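Local coordinates for cell wall surface anchor family protein (Jo),Cell wall surface anchor family protein (In) (Streptococcus pneumoniae, PDB 5MKC), which is an engineered fusion of two parts of RrgA, a pneumococcal pilus adhesin, which associate autocatalytically through a covalent isopeptide bond, at residues I33-G38 with G43-L48; I116-Q119 with R125-P128. All blocks are in the same frame, centred on the assembly; numbering follows the deposited sequence.

Interaction 1: I33-G38 with G43-L48. With SO4 (sulfate ion), chain I.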
ATOM      1  N   ILE A  33       8.010  15.017   0.780  1.00 37.71           N
ATOM      2  CA  ILE A  33       8.331  13.985  -0.205  1.00 40.05           C
ATOM      3  C   ILE A  33       9.684  14.258  -0.810  1.00 39.71           C
ATOM      4  O   ILE A  33      10.032  15.394  -0.992  1.00 50.09           O
ATOM      5  CB  ILE A  33       7.289  13.853  -1.333  1.00 43.19           C
ATOM      6  CG1 ILE A  33       7.155  15.156  -2.103  1.00 47.71           C
ATOM      7  CG2 ILE A  33       5.945  13.397  -0.798  1.00 41.34           C
ATOM      8  CD1 ILE A  33       5.953  15.158  -3.017  1.00 50.35           C
ATOM      9  N   ILE A  34      10.437  13.198  -1.103  1.00 41.98           N
ATOM     10  CA  ILE A  34      11.809  13.316  -1.593  1.00 47.35           C
ATOM     11  C   ILE A  34      12.144  12.270  -2.662  1.00 43.59           C
ATOM     12  O   ILE A  34      11.397  11.326  -2.868  1.00 38.54           O
ATOM     13  CB  ILE A  34      12.824  13.186  -0.450  1.00 48.76           C
ATOM     14  CG1 ILE A  34      12.807  11.754   0.099  1.00 53.47           C
ATOM     15  CG2 ILE A  34      12.530  14.228   0.632  1.00 54.07           C
ATOM     16  CD1 ILE A  34      13.981  11.449   1.000  1.00 58.01           C
ATOM     17  N   LYS A  35      13.269  12.480  -3.329  1.00 39.82           N
ATOM     18  CA  LYS A  35      13.725  11.687  -4.449  1.00 43.46           C
ATOM     19  C   LYS A  35      13.779  10.236  -4.060  1.00 45.61           C
ATOM     20  O   LYS A  35      14.196   9.906  -2.949  1.00 50.73           O
ATOM     21  CB  LYS A  35      15.112  12.153  -4.892  1.00 51.34           C
ATOM     22  CG  LYS A  35      15.963  11.107  -5.601  1.00 65.41           C
ATOM     23  CD  LYS A  35      16.793  11.683  -6.756  1.00 81.37           C
ATOM     24  CE  LYS A  35      18.282  11.716  -6.448  1.00 87.89           C
ATOM     25  NZ  LYS A  35      19.013  10.559  -7.026  1.00 86.60           N
ATOM     26  N   VAL A  36      13.327   9.386  -4.980  1.00 44.46           N
ATOM     27  CA  VAL A  36      13.442   7.942  -4.871  1.00 50.02           C
ATOM     28  C   VAL A  36      14.764   7.480  -5.463  1.00 52.47           C
ATOM     29  O   VAL A  36      15.140   7.895  -6.566  1.00 51.71           O
ATOM     30  CB  VAL A  36      12.293   7.266  -5.651  1.00 46.87           C
ATOM     31  CG1 VAL A  36      12.531   5.786  -5.769  1.00 48.54           C
ATOM     32  CG2 VAL A  36      10.949   7.566  -4.972  1.00 49.27           C
ATOM     33  N   ASP A  37      15.469   6.629  -4.724  1.00 52.94           N
ATOM     34  CA  ASP A  37      16.738   6.140  -5.223  0.50 56.17           C
ATOM     35  C   ASP A  37      16.495   5.266  -6.475  1.00 54.52           C
ATOM     36  O   ASP A  37      15.565   4.471  -6.550  1.00 46.06           O
ATOM     37  CB  ASP A  37      17.547   5.450  -4.115  0.50 62.11           C
ATOM     38  CG  ASP A  37      18.381   6.448  -3.262  0.50 57.86           C
ATOM     39  OD1 ASP A  37      18.294   7.692  -3.426  0.50 53.77           O
ATOM     40  OD2 ASP A  37      19.145   5.965  -2.405  0.50 56.60           O
ATOM     41  N   GLY A  38      17.331   5.508  -7.479  1.00 49.56           N
ATOM     42  CA  GLY A  38      17.223   4.826  -8.764  1.00 55.00           C
ATOM     43  C   GLY A  38      16.347   5.529  -9.793  1.00 52.16           C
ATOM     44  O   GLY A  38      16.105   4.982 -10.876  1.00 53.06           O
ATOM     45  N   GLY A  43      19.708  14.281 -15.066  1.00 80.36           N
ATOM     46  CA  GLY A  43      19.816  15.312 -14.036  1.00 79.85           C
ATOM     47  C   GLY A  43      18.532  15.686 -13.295  1.00 85.07           C
ATOM     48  O   GLY A  43      18.559  16.550 -12.422  1.00 84.50           O
ATOM     49  N   GLN A  44      17.407  15.060 -13.652  1.00 84.60           N
ATOM     50  CA  GLN A  44      16.141  15.223 -12.926  1.00 80.66           C
ATOM     51  C   GLN A  44      15.764  13.878 -12.294  1.00 71.14           C
ATOM     52  O   GLN A  44      16.193  12.821 -12.766  1.00 72.03           O
ATOM     53  CB  GLN A  44      15.025  15.689 -13.883  1.00 86.19           C
ATOM     54  CG  GLN A  44      15.155  17.125 -14.393  1.00 97.80           C
ATOM     55  CD  GLN A  44      14.907  18.175 -13.306  1.00115.59           C
ATOM     56  OE1 GLN A  44      15.741  18.380 -12.412  1.00110.15           O
ATOM     57  NE2 GLN A  44      13.757  18.846 -13.379  1.00114.26           N
ATOM     58  N   HIS A  45      14.961  13.894 -11.239  1.00 59.01           N
ATOM     59  CA  HIS A  45      14.440  12.632 -10.737  1.00 60.35           C
ATOM     60  C   HIS A  45      12.964  12.423 -11.087  1.00 52.47           C
ATOM     61  O   HIS A  45      12.180  13.371 -11.177  1.00 47.26           O
ATOM     62  CB  HIS A  45      14.765  12.396  -9.255  1.00 58.03           C
ATOM     63  CG  HIS A  45      14.626  13.606  -8.381  1.00 72.82           C
ATOM     64  ND1 HIS A  45      15.603  14.576  -8.284  1.00 79.99           N
ATOM     65  CD2 HIS A  45      13.649  13.972  -7.511  1.00 68.29           C
ATOM     66  CE1 HIS A  45      15.218  15.505  -7.422  1.00 78.12           C
ATOM     67  NE2 HIS A  45      14.038  15.159  -6.934  1.00 67.66           N
ATOM     68  N   LYS A  46      12.615  11.172 -11.362  1.00 47.28           N
ATOM     69  CA  LYS A  46      11.300  10.849 -11.908  1.00 47.49           C
ATOM     70  C   LYS A  46      10.316  10.326 -10.856  1.00 44.37           C
ATOM     71  O   LYS A  46       9.139  10.105 -11.152  1.00 44.92           O
ATOM     72  CB  LYS A  46      11.448   9.812 -13.009  1.00 48.25           C
ATOM     73  CG  LYS A  46      12.124  10.350 -14.256  1.00 48.54           C
ATOM     74  CD  LYS A  46      12.397   9.260 -15.285  1.00 53.82           C
ATOM     75  CE  LYS A  46      11.143   8.473 -15.634  1.00 52.48           C
ATOM     76  NZ  LYS A  46      11.248   7.842 -16.973  1.00 53.36           N
ATOM     77  N   ALA A  47      10.775  10.137  -9.632  1.00 42.87           N
ATOM     78  CA  ALA A  47       9.890   9.596  -8.597  1.00 44.30           C
ATOM     79  C   ALA A  47      10.153  10.173  -7.214  1.00 40.80           C
ATOM     80  O   ALA A  47      11.291  10.487  -6.869  1.00 43.13           O
ATOM     81  CB  ALA A  47       9.978   8.082  -8.565  1.00 40.32           C
ATOM     82  N   LEU A  48       9.083  10.302  -6.439  1.00 44.09           N
ATOM     83  CA  LEU A  48       9.143  10.908  -5.107  1.00 39.34           C
ATOM     84  C   LEU A  48       8.403  10.048  -4.091  1.00 39.40           C
ATOM     85  O   LEU A  48       7.319   9.553  -4.375  1.00 38.68           O
ATOM     86  CB  LEU A  48       8.494  12.290  -5.145  1.00 38.24           C
ATOM     87  CG  LEU A  48       9.080  13.291  -6.147  1.00 41.92           C
ATOM     88  CD1 LEU A  48       8.199  14.524  -6.275  1.00 42.49           C
ATOM     89  CD2 LEU A  48      10.460  13.706  -5.695  1.00 41.45           C
TER
HETATM   90  S   SO4 I 803      19.920   7.690  -8.441  1.00 75.41           S
HETATM   91  O1  SO4 I 803      20.340   9.108  -8.513  1.00 72.40           O
HETATM   92  O2  SO4 I 803      19.155   7.324  -9.660  1.00 80.17           O
HETATM   93  O3  SO4 I 803      21.096   6.797  -8.341  1.00 85.07           O
HETATM   94  O4  SO4 I 803      19.086   7.515  -7.226  1.00103.86           O
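Val36 N donates a hydrogen bond to Ala47 O, 3.0 Å long and fairly straight at 154°. Beside it Lys35 and Leu48 form an antiparallel non-hydrogen-bonded pair, and Leu48 CA makes a CA-H...O contact of 3.2 Å with Ile34 O. The long aliphatic chain of Lys35 covers the His45 imidazole: Lys35 CB lies over one face of the ring, 3.7 Å from the centroid, while CD rides against His45 CB. With His45 CG held between its backbone N and carbonyl carbon (chi1 41°), the ring faces the lysine chain. Bent along its length, that chain carries Lys35 NZ past the ring to a sulfate, in this crystal probably from the crystallisation liquor; its bond to sulfate O4 is weak, whereas Gly38 N, at a positive phi (91°) that glycine adopts easily, binds the same oxygen at 2.7 Å, almost linearly. Branched Ile33 and Val36 suit the extended backbone and supply apolar surface: Ile33 CD1 meets Leu48 CD1 at 4.0 Å, and Val36 CG2 packs on the small Ala47 CB. The contact joins strands 29-35 and 44-57 in the N-terminal part of the fusion; Tyr18 stacks on His45, and strand 227-228 lines Ile33 and Ala47.

Interaction 2: I116-Q119 with R125-P128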
ATOM      1  N   ILE A 116      -2.443   5.667 -13.648  1.00 41.02           N
ATOM      2  CA  ILE A 116      -1.583   4.616 -13.087  1.00 40.17           C
ATOM      3  C   ILE A 116      -2.203   3.260 -13.378  1.00 41.81           C
ATOM      4  O   ILE A 116      -3.295   2.979 -12.931  1.00 41.67           O
ATOM      5  CB  ILE A 116      -1.411   4.776 -11.568  1.00 41.43           C
ATOM      6  CG1 ILE A 116      -0.847   6.165 -11.230  1.00 43.49           C
ATOM      7  CG2 ILE A 116      -0.507   3.674 -10.990  1.00 43.90           C
ATOM      8  CD1 ILE A 116       0.547   6.418 -11.768  1.00 47.36           C
ATOM      9  N   ASP A 117      -1.501   2.424 -14.143  1.00 50.48           N
ATOM     10  CA  ASP A 117      -1.989   1.092 -14.504  1.00 41.80           C
ATOM     11  C   ASP A 117      -1.346  -0.001 -13.643  1.00 41.56           C
ATOM     12  O   ASP A 117      -0.122  -0.185 -13.605  1.00 42.63           O
ATOM     13  CB  ASP A 117      -1.718   0.830 -15.976  1.00 41.62           C
ATOM     14  CG  ASP A 117      -2.429   1.829 -16.884  1.00 44.58           C
ATOM     15  OD1 ASP A 117      -3.608   2.164 -16.622  1.00 50.71           O
ATOM     16  OD2 ASP A 117      -1.819   2.279 -17.868  1.00 50.32           O
ATOM     17  N   LEU A 118      -2.198  -0.722 -12.937  1.00 36.38           N
ATOM     18  CA  LEU A 118      -1.767  -1.851 -12.137  1.00 39.81           C
ATOM     19  C   LEU A 118      -1.300  -2.954 -13.084  1.00 42.54           C
ATOM     20  O   LEU A 118      -1.929  -3.187 -14.119  1.00 40.68           O
ATOM     21  CB  LEU A 118      -2.959  -2.339 -11.307  1.00 36.08           C
ATOM     22  CG  LEU A 118      -2.684  -3.472 -10.325  1.00 37.93           C
ATOM     23  CD1 LEU A 118      -1.603  -3.115  -9.313  1.00 36.28           C
ATOM     24  CD2 LEU A 118      -3.974  -3.807  -9.590  1.00 38.43           C
ATOM     25  N   GLN A 119      -0.211  -3.644 -12.756  1.00 43.57           N
ATOM     26  CA  GLN A 119       0.238  -4.716 -13.635  1.00 47.87           C
ATOM     27  C   GLN A 119      -0.525  -5.982 -13.341  1.00 43.70           C
ATOM     28  O   GLN A 119      -0.547  -6.446 -12.205  1.00 43.20           O
ATOM     29  CB  GLN A 119       1.742  -4.954 -13.509  1.00 53.40           C
ATOM     30  CG  GLN A 119       2.561  -3.707 -13.782  1.00 61.44           C
ATOM     31  CD  GLN A 119       2.285  -3.074 -15.137  1.00 65.30           C
ATOM     32  OE1 GLN A 119       1.317  -2.313 -15.335  1.00 61.78           O
ATOM     33  NE2 GLN A 119       3.175  -3.354 -16.069  1.00 72.43           N
ATOM     34  N   ARG A 125      -6.813  -9.924 -15.161  1.00 47.30           N
ATOM     35  CA  ARG A 125      -7.226  -9.860 -13.758  1.00 42.78           C
ATOM     36  C   ARG A 125      -6.034  -9.760 -12.804  1.00 45.16           C
ATOM     37  O   ARG A 125      -4.911 -10.126 -13.156  1.00 44.95           O
ATOM     38  CB  ARG A 125      -8.027 -11.091 -13.396  1.00 45.09           C
ATOM     39  CG  ARG A 125      -9.323 -11.301 -14.182  1.00 50.83           C
ATOM     40  CD  ARG A 125     -10.146 -12.439 -13.581  1.00 56.00           C
ATOM     41  NE  ARG A 125      -9.381 -13.688 -13.514  1.00 74.39           N
ATOM     42  CZ  ARG A 125      -9.308 -14.504 -12.452  1.00 80.35           C
ATOM     43  NH1 ARG A 125      -9.985 -14.273 -11.327  1.00 68.35           N
ATOM     44  NH2 ARG A 125      -8.559 -15.591 -12.530  1.00 81.27           N
ATOM     45  N   PHE A 126      -6.285  -9.276 -11.583  1.00 37.75           N
ATOM     46  CA  PHE A 126      -5.245  -9.197 -10.571  1.00 36.98           C
ATOM     47  C   PHE A 126      -5.190 -10.524  -9.850  1.00 40.08           C
ATOM     48  O   PHE A 126      -6.039 -10.819  -8.994  1.00 47.57           O
ATOM     49  CB  PHE A 126      -5.599  -8.092  -9.587  1.00 35.28           C
ATOM     50  CG  PHE A 126      -4.487  -7.649  -8.668  1.00 35.03           C
ATOM     51  CD1 PHE A 126      -3.234  -7.295  -9.142  1.00 38.09           C
ATOM     52  CD2 PHE A 126      -4.767  -7.414  -7.326  1.00 33.28           C
ATOM     53  CE1 PHE A 126      -2.259  -6.800  -8.258  1.00 35.86           C
ATOM     54  CE2 PHE A 126      -3.807  -6.928  -6.454  1.00 34.93           C
ATOM     55  CZ  PHE A 126      -2.558  -6.620  -6.915  1.00 32.96           C
ATOM     56  N   ASP A 127      -4.209 -11.349 -10.203  1.00 39.67           N
ATOM     57  CA  ASP A 127      -4.135 -12.723  -9.703  1.00 41.55           C
ATOM     58  C   ASP A 127      -3.036 -12.848  -8.655  1.00 41.46           C
ATOM     59  O   ASP A 127      -2.221 -11.943  -8.546  1.00 34.79           O
ATOM     60  CB  ASP A 127      -3.859 -13.654 -10.858  1.00 44.45           C
ATOM     61  CG  ASP A 127      -4.976 -13.638 -11.900  1.00 49.08           C
ATOM     62  OD1 ASP A 127      -6.175 -13.595 -11.517  1.00 50.73           O
ATOM     63  OD2 ASP A 127      -4.637 -13.683 -13.102  1.00 46.41           O
ATOM     64  N   PRO A 128      -3.020 -13.958  -7.900  1.00 37.48           N
ATOM     65  CA  PRO A 128      -1.978 -14.144  -6.900  1.00 38.01           C
ATOM     66  C   PRO A 128      -0.547 -13.875  -7.383  1.00 37.05           C
ATOM     67  O   PRO A 128       0.275 -13.344  -6.615  1.00 36.41           O
ATOM     68  CB  PRO A 128      -2.163 -15.607  -6.493  1.00 35.45           C
ATOM     69  CG  PRO A 128      -3.636 -15.776  -6.571  1.00 40.93           C
ATOM     70  CD  PRO A 128      -4.021 -15.033  -7.833  1.00 38.02           C
TER
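Leu118 lays its CD2 methyl over one face of the Phe126 ring, 3.8 Å from the centroid and 19° off the ring normal, a CH-pi contact. The methyl is displaced toward the CD1-CE1 side of the ring, its closest approach being Leu118 CD2 to Phe126 CD1 at 3.6 Å. The other branch also takes part: Leu118 CD1 reaches Phe126 CE1 at 3.9 Å. The two side chains cross at about a right angle, and both extend from their backbones with CG opposite the backbone N (chi1 -176° for the leucine, -166° for the phenylalanine), which brings them together across backbones too far apart to pair. Gln119 O lies near the plane of the Phe126 ring at its edge, 4.2 Å from Phe126 CD1. A forked leucine presents methyls to a flat face, and phenylalanine offers a broad apolar plate without a polar atom to satisfy. The contact lies in the Ig-like domain of the later part of the fusion, where the loop after strand 116-118 folds back. Leu118 and Phe126 both pack on Tyr164 of strand 161-165 and Ile171 of strand 170-178, while Tyr131 of strand 131-135 meets the Phe126 ring and strand 183-192 flanks Leu118.

From the N terminus, the chain leaves strand 29-35 and returns along strand 44-57, where interaction 1 closes the first loop; four residues, two of them in the short strand 40-41, separate its segments. Interaction 2 closes the second much later: five residues without regular structure separate its segments, between strand 116-118 and the approach to strand 131-135. The loops therefore follow in series, neither nested nor crossed. The centres of interactions 1 and 2 are 24 Å apart, and the nearest atoms of interactions 1 and 2 about 9 Å apart. One contact joins neighbouring strands by backbone pairing and side chains together; the other brings a loop against a strand chiefly by side chains, without a hydrogen bond across the segments.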